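Local coordinates for LRR receptor-like serine/threonine-protein kinase RGI3 (Arabidopsis thaliana, PDB 5HZ0) that acts as a cell-surface receptor for RGF peptide hormones, which maintain the postembryonic root stem cell niche, at residues S518-F529 against S542-R553; G507-C516 against F529-I540. The protein carries 5 engineered substitutions. All blocks are in the same frame, centred on the assembly; numbering follows the deposited sequence.

From the N terminus the chain runs through 507-516, 518-529, 529-540 and 542-553, and the two contacts join these segments alternately. Contact 2 closes a loop by bringing 529-540 back against 507-516; contact 1 does the same one segment later, laying 542-553 beside 518-529. The closures therefore cross instead of nesting, as expected where each coil of a leucine-rich repeat solenoid lies on the one before. Contact 1 ties neighbouring strands and the turns after them, contact 2 the return segments with short 3-10 turns. F529 belongs to both, and between the two sides L524 CD1 packs on I509 CD1 at 3.7 Å.

Contact 1. Residues S518-F529 against S542-R553; sequences SLQLLNLGENDF and SLAISLNLSCNR. With NAG (2-acetamido-2-deoxy-beta-D-glucopyranose), chain D.
L522 and L547 lie abreast in the parallel strands 521-523 and 546-548, successive rungs of the leucine-rich repeat solenoid that forms the extracellular part of the receptor. L522 N donates to S546 O, and L522 O takes N548 N at 2.9 Å; L524 N then carries the ladder on to N548 O. With CG anti to the backbone N in both leucines (chi1 175° and 171°), their branches run the same way, and L522 CD2 rests on L547 CD1 at 3.9 Å. Two residues on, L524 and L549 also lie side by side, L524 CD1 on L549 CD2.

On the other face of the strands N523 and N548 also run alongside each other, their amide planes 11° apart, with N523 OD1 against N548 CB. Each closes an Asx turn through OD1. N548 ND2 carries the sugar, bonded covalently to C1 of NAG, while N548 OD1 accepts from both S550 N and S550 OG. The glycan leans back across the contact, and its O6 donates to E526 OE2 at 2.7 Å.

Buried asparagines position the turns. N552 ND2 reaches L524 O at 3.0 Å and also donates to L549 O; N527 ND2 approaches L524 O from the opposite face of the carbonyl, and L505 N binds N527 OD1.

At the far end R553 grips D528 side-on, NE to OD1 at 2.6 Å and NH2 to OD2 at 2.9 Å, the latter from above the carboxylate plane. Replacing D528 with an alanine would probably leave the exposed guanidinium without its counter-charge and free to turn. Just beside this pair the backbone closes the contact, with R553 N nearly in line with the C=O bond of F529, 2.7 Å from F529 O, although its N-H is bent away from a straight bond.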
loop_
_atom_site.group_PDB
_atom_site.type_symbol
_atom_site.label_atom_id
_atom_site.label_comp_id
_atom_site.label_asym_id
_atom_site.label_seq_id
_atom_site.Cartn_x
_atom_site.Cartn_y
_atom_site.Cartn_z
ATOM N N SER A 518 27.876 -6.735 7.695
ATOM C CA SER A 518 26.654 -6.672 6.916
ATOM C C SER A 518 26.768 -5.780 5.686
ATOM O O SER A 518 25.796 -5.600 4.959
ATOM C CB SER A 518 25.485 -6.257 7.805
ATOM O OG SER A 518 25.318 -7.192 8.856
ATOM N N LEU A 519 27.955 -5.238 5.430
ATOM C CA LEU A 519 28.052 -4.147 4.464
ATOM C C LEU A 519 27.968 -4.653 3.031
ATOM O O LEU A 519 28.858 -5.339 2.548
ATOM C CB LEU A 519 29.382 -3.432 4.668
ATOM C CG LEU A 519 29.455 -1.974 4.242
ATOM C CD1 LEU A 519 28.280 -1.213 4.823
ATOM C CD2 LEU A 519 30.766 -1.382 4.716
ATOM N N GLN A 520 26.866 -4.308 2.371
ATOM C CA GLN A 520 26.644 -4.581 0.954
ATOM C C GLN A 520 27.193 -3.489 0.024
ATOM O O GLN A 520 27.704 -3.770 -1.054
ATOM C CB GLN A 520 25.158 -4.849 0.681
ATOM C CG GLN A 520 24.625 -6.137 1.332
ATOM C CD GLN A 520 23.100 -6.228 1.304
ATOM O OE1 GLN A 520 22.444 -5.588 0.488
ATOM N NE2 GLN A 520 22.533 -7.021 2.209
ATOM N N LEU A 521 27.067 -2.237 0.442
ATOM C CA LEU A 521 27.394 -1.133 -0.438
ATOM C C LEU A 521 28.300 -0.180 0.293
ATOM O O LEU A 521 27.981 0.243 1.402
ATOM C CB LEU A 521 26.121 -0.412 -0.904
ATOM C CG LEU A 521 26.258 0.773 -1.879
ATOM C CD1 LEU A 521 25.069 0.848 -2.816
ATOM C CD2 LEU A 521 26.405 2.106 -1.137
ATOM N N LEU A 522 29.433 0.153 -0.326
ATOM C CA LEU A 522 30.331 1.143 0.259
ATOM C C LEU A 522 30.759 2.182 -0.774
ATOM O O LEU A 522 31.443 1.868 -1.748
ATOM C CB LEU A 522 31.555 0.484 0.904
ATOM C CG LEU A 522 32.611 1.466 1.431
ATOM C CD1 LEU A 522 32.059 2.312 2.583
ATOM C CD2 LEU A 522 33.879 0.753 1.853
ATOM N N ASN A 523 30.344 3.424 -0.549
ATOM C CA ASN A 523 30.751 4.514 -1.404
ATOM C C ASN A 523 31.616 5.531 -0.680
ATOM O O ASN A 523 31.137 6.286 0.159
ATOM C CB ASN A 523 29.538 5.209 -2.002
ATOM C CG ASN A 523 29.910 6.073 -3.194
ATOM O OD1 ASN A 523 31.090 6.314 -3.451
ATOM N ND2 ASN A 523 28.912 6.544 -3.920
ATOM N N LEU A 524 32.905 5.495 -1.001
ATOM C CA LEU A 524 33.910 6.464 -0.569
ATOM C C LEU A 524 34.335 7.470 -1.637
ATOM O O LEU A 524 35.327 8.171 -1.468
ATOM C CB LEU A 524 35.120 5.759 0.045
ATOM C CG LEU A 524 34.743 4.887 1.244
ATOM C CD1 LEU A 524 35.983 4.305 1.900
ATOM C CD2 LEU A 524 33.912 5.700 2.240
ATOM N N GLY A 525 33.652 7.469 -2.773
ATOM C CA GLY A 525 34.031 8.324 -3.885
ATOM C C GLY A 525 34.126 9.817 -3.621
ATOM O O GLY A 525 33.444 10.337 -2.749
ATOM N N GLU A 526 34.986 10.504 -4.378
ATOM C CA GLU A 526 35.142 11.952 -4.271
ATOM C C GLU A 526 35.463 12.430 -2.856
ATOM O O GLU A 526 34.695 13.165 -2.232
ATOM C CB GLU A 526 33.891 12.656 -4.754
ATOM C CG GLU A 526 33.889 12.971 -6.200
ATOM C CD GLU A 526 32.652 13.736 -6.595
ATOM O OE1 GLU A 526 32.711 14.981 -6.575
ATOM O OE2 GLU A 526 31.621 13.097 -6.908
ATOM N N ASN A 527 36.616 12.018 -2.363
ATOM C CA ASN A 527 37.117 12.510 -1.110
ATOM C C ASN A 527 38.602 12.752 -1.273
ATOM O O ASN A 527 39.114 12.782 -2.392
ATOM C CB ASN A 527 36.822 11.525 0.028
ATOM C CG ASN A 527 35.416 11.694 0.605
ATOM O OD1 ASN A 527 35.164 12.637 1.344
ATOM N ND2 ASN A 527 34.505 10.772 0.282
ATOM N N ASP A 528 39.266 13.025 -0.162
ATOM C CA ASP A 528 40.713 13.134 -0.104
ATOM C C ASP A 528 41.455 11.915 0.464
ATOM O O ASP A 528 42.562 12.066 0.973
ATOM C CB ASP A 528 41.183 14.450 0.505
ATOM C CG ASP A 528 42.568 14.828 0.041
ATOM O OD1 ASP A 528 42.894 14.546 -1.134
ATOM O OD2 ASP A 528 43.335 15.393 0.851
ATOM N N PHE A 529 40.809 10.753 0.521
ATOM C CA PHE A 529 41.487 9.543 1.002
ATOM C C PHE A 529 42.830 9.273 0.317
ATOM O O PHE A 529 43.010 9.515 -0.897
ATOM C CB PHE A 529 40.600 8.314 0.837
ATOM C CG PHE A 529 39.383 8.335 1.688
ATOM C CD1 PHE A 529 39.486 8.231 3.064
ATOM C CD2 PHE A 529 38.130 8.477 1.120
ATOM C CE1 PHE A 529 38.363 8.252 3.849
ATOM C CE2 PHE A 529 37.005 8.516 1.907
ATOM C CZ PHE A 529 37.121 8.394 3.275
ATOM N N SER A 542 30.199 -9.926 2.402
ATOM C CA SER A 542 28.905 -9.303 2.155
ATOM C C SER A 542 28.941 -8.205 1.084
ATOM O O SER A 542 27.895 -7.886 0.510
ATOM C CB SER A 542 28.321 -8.755 3.458
ATOM O OG SER A 542 29.288 -7.991 4.159
ATOM N N LEU A 543 30.120 -7.629 0.815
ATOM C CA LEU A 543 30.190 -6.544 -0.166
ATOM C C LEU A 543 29.719 -7.087 -1.496
ATOM O O LEU A 543 30.351 -7.939 -2.087
ATOM C CB LEU A 543 31.621 -6.018 -0.300
ATOM C CG LEU A 543 32.011 -4.854 0.614
ATOM C CD1 LEU A 543 33.444 -4.437 0.388
ATOM C CD2 LEU A 543 31.073 -3.695 0.372
ATOM N N ALA A 544 28.612 -6.551 -1.975
ATOM C CA ALA A 544 27.889 -7.177 -3.069
ATOM C C ALA A 544 27.451 -6.169 -4.102
ATOM O O ALA A 544 27.780 -6.285 -5.281
ATOM C CB ALA A 544 26.695 -7.972 -2.551
ATOM N N ILE A 545 26.625 -5.228 -3.658
ATOM C CA ILE A 545 26.033 -4.256 -4.562
ATOM C C ILE A 545 27.078 -3.363 -5.223
ATOM O O ILE A 545 27.198 -3.342 -6.446
ATOM C CB ILE A 545 25.031 -3.355 -3.842
ATOM C CG1 ILE A 545 23.921 -4.184 -3.182
ATOM C CG2 ILE A 545 24.469 -2.340 -4.813
ATOM C CD1 ILE A 545 22.880 -3.337 -2.469
ATOM N N SER A 546 27.835 -2.629 -4.416
ATOM C CA SER A 546 28.799 -1.694 -4.969
ATOM C C SER A 546 29.965 -1.396 -4.036
ATOM O O SER A 546 29.806 -1.369 -2.819
ATOM C CB SER A 546 28.088 -0.396 -5.355
ATOM O OG SER A 546 29.014 0.596 -5.734
ATOM N N LEU A 547 31.141 -1.188 -4.626
ATOM C CA LEU A 547 32.297 -0.627 -3.926
ATOM C C LEU A 547 32.898 0.462 -4.821
ATOM O O LEU A 547 33.409 0.184 -5.922
ATOM C CB LEU A 547 33.336 -1.710 -3.572
ATOM C CG LEU A 547 34.724 -1.319 -3.025
ATOM C CD1 LEU A 547 34.639 -0.590 -1.691
ATOM C CD2 LEU A 547 35.648 -2.533 -2.902
ATOM N N ASN A 548 32.819 1.701 -4.339
ATOM C CA ASN A 548 33.302 2.857 -5.075
ATOM C C ASN A 548 34.393 3.526 -4.240
ATOM O O ASN A 548 34.122 4.081 -3.181
ATOM C CB ASN A 548 32.129 3.811 -5.348
ATOM C CG ASN A 548 32.453 4.899 -6.362
ATOM O OD1 ASN A 548 33.614 5.253 -6.567
ATOM N ND2 ASN A 548 31.396 5.461 -6.976
ATOM N N LEU A 549 35.637 3.389 -4.695
ATOM C CA LEU A 549 36.782 4.085 -4.119
ATOM C C LEU A 549 37.261 5.287 -4.950
ATOM O O LEU A 549 38.278 5.894 -4.634
ATOM C CB LEU A 549 37.909 3.101 -3.793
ATOM C CG LEU A 549 37.514 2.031 -2.755
ATOM C CD1 LEU A 549 38.647 1.046 -2.512
ATOM C CD2 LEU A 549 37.034 2.631 -1.407
ATOM N N SER A 550 36.535 5.612 -6.020
ATOM C CA SER A 550 37.007 6.550 -7.055
ATOM C C SER A 550 37.220 7.990 -6.583
ATOM O O SER A 550 36.803 8.370 -5.487
ATOM C CB SER A 550 36.035 6.594 -8.226
ATOM O OG SER A 550 34.907 7.387 -7.871
ATOM N N CYS A 551 37.932 8.758 -7.406
ATOM C CA CYS A 551 38.210 10.173 -7.159
ATOM C C CYS A 551 38.783 10.473 -5.764
ATOM O O CYS A 551 38.354 11.395 -5.078
ATOM C CB CYS A 551 36.974 11.010 -7.460
ATOM S SG CYS A 551 36.205 10.543 -9.021
ATOM N N ASN A 552 39.762 9.674 -5.368
ATOM C CA ASN A 552 40.551 9.904 -4.170
ATOM C C ASN A 552 42.020 9.943 -4.584
ATOM O O ASN A 552 42.339 10.022 -5.764
ATOM C CB ASN A 552 40.347 8.776 -3.149
ATOM C CG ASN A 552 39.078 8.936 -2.332
ATOM O OD1 ASN A 552 38.900 9.925 -1.635
ATOM N ND2 ASN A 552 38.202 7.948 -2.401
ATOM N N ARG A 553 42.905 9.941 -3.600
ATOM C CA ARG A 553 44.352 9.785 -3.803
ATOM C C ARG A 553 44.988 8.395 -3.579
ATOM O O ARG A 553 46.164 8.322 -3.235
ATOM C CB ARG A 553 45.143 10.914 -3.149
ATOM C CG ARG A 553 44.906 12.240 -3.853
ATOM C CD ARG A 553 45.670 13.378 -3.193
ATOM N NE ARG A 553 45.275 13.614 -1.807
ATOM C CZ ARG A 553 46.064 13.393 -0.759
ATOM N NH1 ARG A 553 47.292 12.918 -0.937
ATOM N NH2 ARG A 553 45.631 13.646 0.473
HETATM C C1 NAG D . 31.663 6.503 -7.956
HETATM C C2 NAG D . 30.477 6.477 -8.916
HETATM C C3 NAG D . 30.536 7.641 -9.915
HETATM C C4 NAG D . 30.668 8.970 -9.159
HETATM C C5 NAG D . 31.950 8.864 -8.334
HETATM C C6 NAG D . 32.303 10.122 -7.543
HETATM C C7 NAG D . 29.452 4.418 -9.871
HETATM C C8 NAG D . 29.762 3.093 -10.521
HETATM N N2 NAG D . 30.505 5.177 -9.561
HETATM O O3 NAG D . 29.387 7.611 -10.726
HETATM O O4 NAG D . 30.606 10.151 -9.975
HETATM O O5 NAG D . 31.830 7.802 -7.418
HETATM O O6 NAG D . 31.251 10.479 -6.669
HETATM O O7 NAG D . 28.281 4.745 -9.675
#

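Contact 2. Residues G507-C516 against F529-I540; sequences GEIPREISTC and FSGEIPDELGQI
R511 lies across E536, joining two return segments of adjacent coils, each of which carries the Gly-Glu-Ile-Pro sequence (G507-P510 and G531-P534) that fits the GxIP signature of plant leucine-rich repeats. From the backbone outward, R511 CB sits 3.3 Å from E536 CD, and R511 CG is next to E536 OE1 at 3.5 Å. R511 CD then passes E536 OE2 at 3.3 Å. Beyond it the guanidinium turns back, and NH1 donates to E536 OE1 at 2.6 Å, on the syn side of the carboxylate, in a salt bridge. That oxygen lies in the guanidinium plane, although the guanidinium and carboxylate planes are turned 59° from each other; NH1 also touches P534 CB obliquely.

E536 meets this arm because its chain bends at chi2 (77°), which folds the carboxylate back over R511. Its CB leans on S514 CB at 3.6 Å. S514 in turn secures the 3-10 turn 511-515, since both its N and its OG donate to R511 O.

Behind the ion pair the contact is largely apolar. The side chains of I509 and P534 cross at about a right angle, with I509 CB against P534 CD and CG, and I509 CD1 meets L537 CD1 at 3.7 Å. The other branch of L537, CD2, is taken by I513 CG2 at 3.6 Å, while the I540 methyls lie against backbone carbonyl oxygens, CD1 on I513 O and CG2 on C516 O.

Toward the other end S530 N donates to G507 O at 3.3 Å, from above the carbonyl plane, and the same oxygen lies at the edge of the F529 ring.

The chemistry is thus divided: buried isoleucine and leucine branches hold the inner side by shape, whereas the charged pair lies outward on an exposed arginine, where solvent probably weakens its attraction.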
loop_
_atom_site.group_PDB
_atom_site.type_symbol
_atom_site.label_atom_id
_atom_site.label_comp_id
_atom_site.label_asym_id
_atom_site.label_seq_id
_atom_site.Cartn_x
_atom_site.Cartn_y
_atom_site.Cartn_z
ATOM N N GLY A 507 42.853 10.779 5.272
ATOM C CA GLY A 507 43.533 9.699 5.967
ATOM C C GLY A 507 43.356 8.346 5.292
ATOM O O GLY A 507 42.833 8.257 4.180
ATOM N N GLU A 508 43.830 7.295 5.950
ATOM C CA GLU A 508 43.644 5.933 5.472
ATOM C C GLU A 508 42.234 5.452 5.749
ATOM O O GLU A 508 41.521 6.026 6.562
ATOM C CB GLU A 508 44.626 4.975 6.137
ATOM C CG GLU A 508 45.744 4.469 5.252
ATOM C CD GLU A 508 46.939 5.392 5.257
ATOM O OE1 GLU A 508 46.735 6.618 5.128
ATOM O OE2 GLU A 508 48.080 4.896 5.402
ATOM N N ILE A 509 41.830 4.404 5.044
ATOM C CA ILE A 509 40.661 3.642 5.419
ATOM C C ILE A 509 41.058 2.747 6.588
ATOM O O ILE A 509 41.922 1.880 6.436
ATOM C CB ILE A 509 40.168 2.783 4.252
ATOM C CG1 ILE A 509 39.664 3.678 3.117
ATOM C CG2 ILE A 509 39.061 1.836 4.716
ATOM C CD1 ILE A 509 39.425 2.918 1.834
ATOM N N PRO A 510 40.442 2.968 7.766
ATOM C CA PRO A 510 40.769 2.199 8.973
ATOM C C PRO A 510 40.468 0.731 8.758
ATOM O O PRO A 510 39.429 0.420 8.189
ATOM C CB PRO A 510 39.821 2.774 10.034
ATOM C CG PRO A 510 38.697 3.390 9.267
ATOM C CD PRO A 510 39.329 3.906 7.994
ATOM N N ARG A 511 41.360 -0.148 9.205
ATOM C CA ARG A 511 41.184 -1.588 9.038
ATOM C C ARG A 511 39.951 -2.103 9.778
ATOM O O ARG A 511 39.439 -3.181 9.478
ATOM C CB ARG A 511 42.437 -2.323 9.513
ATOM C CG ARG A 511 43.717 -1.671 9.034
ATOM C CD ARG A 511 44.941 -2.529 9.283
ATOM N NE ARG A 511 46.106 -1.939 8.627
ATOM C CZ ARG A 511 46.383 -2.067 7.330
ATOM N NH1 ARG A 511 45.583 -2.773 6.538
ATOM N NH2 ARG A 511 47.462 -1.485 6.823
ATOM N N GLU A 512 39.477 -1.313 10.738
ATOM C CA GLU A 512 38.294 -1.634 11.530
ATOM C C GLU A 512 37.047 -1.808 10.671
ATOM O O GLU A 512 36.092 -2.473 11.089
ATOM C CB GLU A 512 38.054 -0.518 12.528
ATOM C CG GLU A 512 39.275 0.339 12.728
ATOM C CD GLU A 512 40.165 -0.184 13.822
ATOM O OE1 GLU A 512 41.221 0.430 14.083
ATOM O OE2 GLU A 512 39.798 -1.207 14.429
ATOM N N ILE A 513 37.070 -1.216 9.472
ATOM C CA ILE A 513 36.014 -1.397 8.474
ATOM C C ILE A 513 35.740 -2.886 8.239
ATOM O O ILE A 513 34.631 -3.272 7.879
ATOM C CB ILE A 513 36.358 -0.690 7.114
ATOM C CG1 ILE A 513 35.166 -0.702 6.147
ATOM C CG2 ILE A 513 37.564 -1.335 6.445
ATOM C CD1 ILE A 513 34.181 0.446 6.337
ATOM N N SER A 514 36.749 -3.720 8.473
ATOM C CA SER A 514 36.618 -5.167 8.313
ATOM C C SER A 514 35.525 -5.795 9.186
ATOM O O SER A 514 35.018 -6.871 8.857
ATOM C CB SER A 514 37.955 -5.845 8.611
ATOM O OG SER A 514 38.422 -5.459 9.892
ATOM N N THR A 515 35.175 -5.139 10.296
ATOM C CA THR A 515 34.135 -5.669 11.192
ATOM C C THR A 515 32.712 -5.220 10.886
ATOM O O THR A 515 31.809 -5.474 11.686
ATOM C CB THR A 515 34.419 -5.469 12.702
ATOM O OG1 THR A 515 34.610 -4.079 12.990
ATOM C CG2 THR A 515 35.637 -6.264 13.114
ATOM N N CYS A 516 32.497 -4.541 9.761
ATOM C CA CYS A 516 31.123 -4.300 9.379
ATOM C C CYS A 516 30.748 -5.479 8.512
ATOM O O CYS A 516 30.976 -5.480 7.309
ATOM C CB CYS A 516 31.013 -3.007 8.567
ATOM S SG CYS A 516 31.575 -1.499 9.410
ATOM N N PHE A 529 40.809 10.753 0.521
ATOM C CA PHE A 529 41.487 9.543 1.002
ATOM C C PHE A 529 42.830 9.273 0.317
ATOM O O PHE A 529 43.010 9.515 -0.897
ATOM C CB PHE A 529 40.600 8.314 0.837
ATOM C CG PHE A 529 39.383 8.335 1.688
ATOM C CD1 PHE A 529 39.486 8.231 3.064
ATOM C CD2 PHE A 529 38.130 8.477 1.120
ATOM C CE1 PHE A 529 38.363 8.252 3.849
ATOM C CE2 PHE A 529 37.005 8.516 1.907
ATOM C CZ PHE A 529 37.121 8.394 3.275
ATOM N N SER A 530 43.774 8.775 1.108
ATOM C CA SER A 530 45.140 8.571 0.643
ATOM C C SER A 530 45.672 7.254 1.167
ATOM O O SER A 530 44.965 6.522 1.872
ATOM C CB SER A 530 46.046 9.708 1.122
ATOM O OG SER A 530 46.222 9.659 2.535
ATOM N N GLY A 531 46.924 6.959 0.829
ATOM C CA GLY A 531 47.554 5.735 1.270
ATOM C C GLY A 531 47.038 4.529 0.516
ATOM O O GLY A 531 46.474 4.645 -0.577
ATOM N N GLU A 532 47.221 3.359 1.111
ATOM C CA GLU A 532 46.895 2.123 0.436
ATOM C C GLU A 532 45.554 1.596 0.839
ATOM O O GLU A 532 45.194 1.625 2.009
ATOM C CB GLU A 532 47.939 1.058 0.735
ATOM C CG GLU A 532 49.251 1.274 0.033
ATOM C CD GLU A 532 50.208 0.122 0.264
ATOM O OE1 GLU A 532 50.546 -0.148 1.442
ATOM O OE2 GLU A 532 50.606 -0.523 -0.736
ATOM N N ILE A 533 44.815 1.120 -0.153
ATOM C CA ILE A 533 43.594 0.388 0.087
ATOM C C ILE A 533 43.997 -0.800 0.944
ATOM O O ILE A 533 44.787 -1.635 0.510
ATOM C CB ILE A 533 42.993 -0.149 -1.224
ATOM C CG1 ILE A 533 42.911 0.936 -2.309
ATOM C CG2 ILE A 533 41.638 -0.777 -0.964
ATOM C CD1 ILE A 533 42.362 0.414 -3.657
ATOM N N PRO A 534 43.470 -0.870 2.177
ATOM C CA PRO A 534 43.844 -1.941 3.113
ATOM C C PRO A 534 43.379 -3.313 2.641
ATOM O O PRO A 534 42.478 -3.408 1.808
ATOM C CB PRO A 534 43.120 -1.551 4.406
ATOM C CG PRO A 534 42.001 -0.648 3.969
ATOM C CD PRO A 534 42.553 0.107 2.786
ATOM N N ASP A 535 44.006 -4.362 3.165
ATOM C CA ASP A 535 43.652 -5.733 2.820
ATOM C C ASP A 535 42.286 -6.057 3.404
ATOM O O ASP A 535 41.554 -6.901 2.888
ATOM C CB ASP A 535 44.698 -6.693 3.385
ATOM C CG ASP A 535 45.183 -7.711 2.363
ATOM O OD1 ASP A 535 45.104 -7.436 1.143
ATOM O OD2 ASP A 535 45.657 -8.790 2.786
ATOM N N GLU A 536 41.953 -5.363 4.487
ATOM C CA GLU A 536 40.706 -5.578 5.201
ATOM C C GLU A 536 39.454 -5.404 4.341
ATOM O O GLU A 536 38.481 -6.124 4.528
ATOM C CB GLU A 536 40.631 -4.673 6.434
ATOM C CG GLU A 536 41.495 -5.151 7.597
ATOM C CD GLU A 536 42.967 -4.848 7.395
ATOM O OE1 GLU A 536 43.291 -4.030 6.511
ATOM O OE2 GLU A 536 43.799 -5.422 8.128
ATOM N N LEU A 537 39.470 -4.463 3.403
ATOM C CA LEU A 537 38.302 -4.258 2.542
ATOM C C LEU A 537 37.904 -5.523 1.771
ATOM O O LEU A 537 36.739 -5.704 1.436
ATOM C CB LEU A 537 38.516 -3.088 1.575
ATOM C CG LEU A 537 38.581 -1.697 2.207
ATOM C CD1 LEU A 537 38.979 -0.650 1.188
ATOM C CD2 LEU A 537 37.240 -1.332 2.850
ATOM N N GLY A 538 38.869 -6.401 1.511
ATOM C CA GLY A 538 38.602 -7.638 0.794
ATOM C C GLY A 538 38.018 -8.737 1.670
ATOM O O GLY A 538 37.588 -9.784 1.183
ATOM N N GLN A 539 37.990 -8.477 2.971
ATOM C CA GLN A 539 37.575 -9.447 3.978
ATOM C C GLN A 539 36.088 -9.368 4.331
ATOM O O GLN A 539 35.641 -9.998 5.288
ATOM C CB GLN A 539 38.442 -9.325 5.234
ATOM C CG GLN A 539 39.788 -10.025 5.110
ATOM C CD GLN A 539 40.741 -9.693 6.246
ATOM O OE1 GLN A 539 40.633 -8.643 6.878
ATOM N NE2 GLN A 539 41.683 -10.590 6.507
ATOM N N ILE A 540 35.331 -8.591 3.560
ATOM C CA ILE A 540 33.913 -8.363 3.833
ATOM C C ILE A 540 33.104 -9.026 2.729
ATOM O O ILE A 540 32.708 -8.375 1.758
ATOM C CB ILE A 540 33.552 -6.866 3.793
ATOM C CG1 ILE A 540 34.509 -6.026 4.631
ATOM C CG2 ILE A 540 32.118 -6.633 4.231
ATOM C CD1 ILE A 540 34.170 -4.550 4.572
#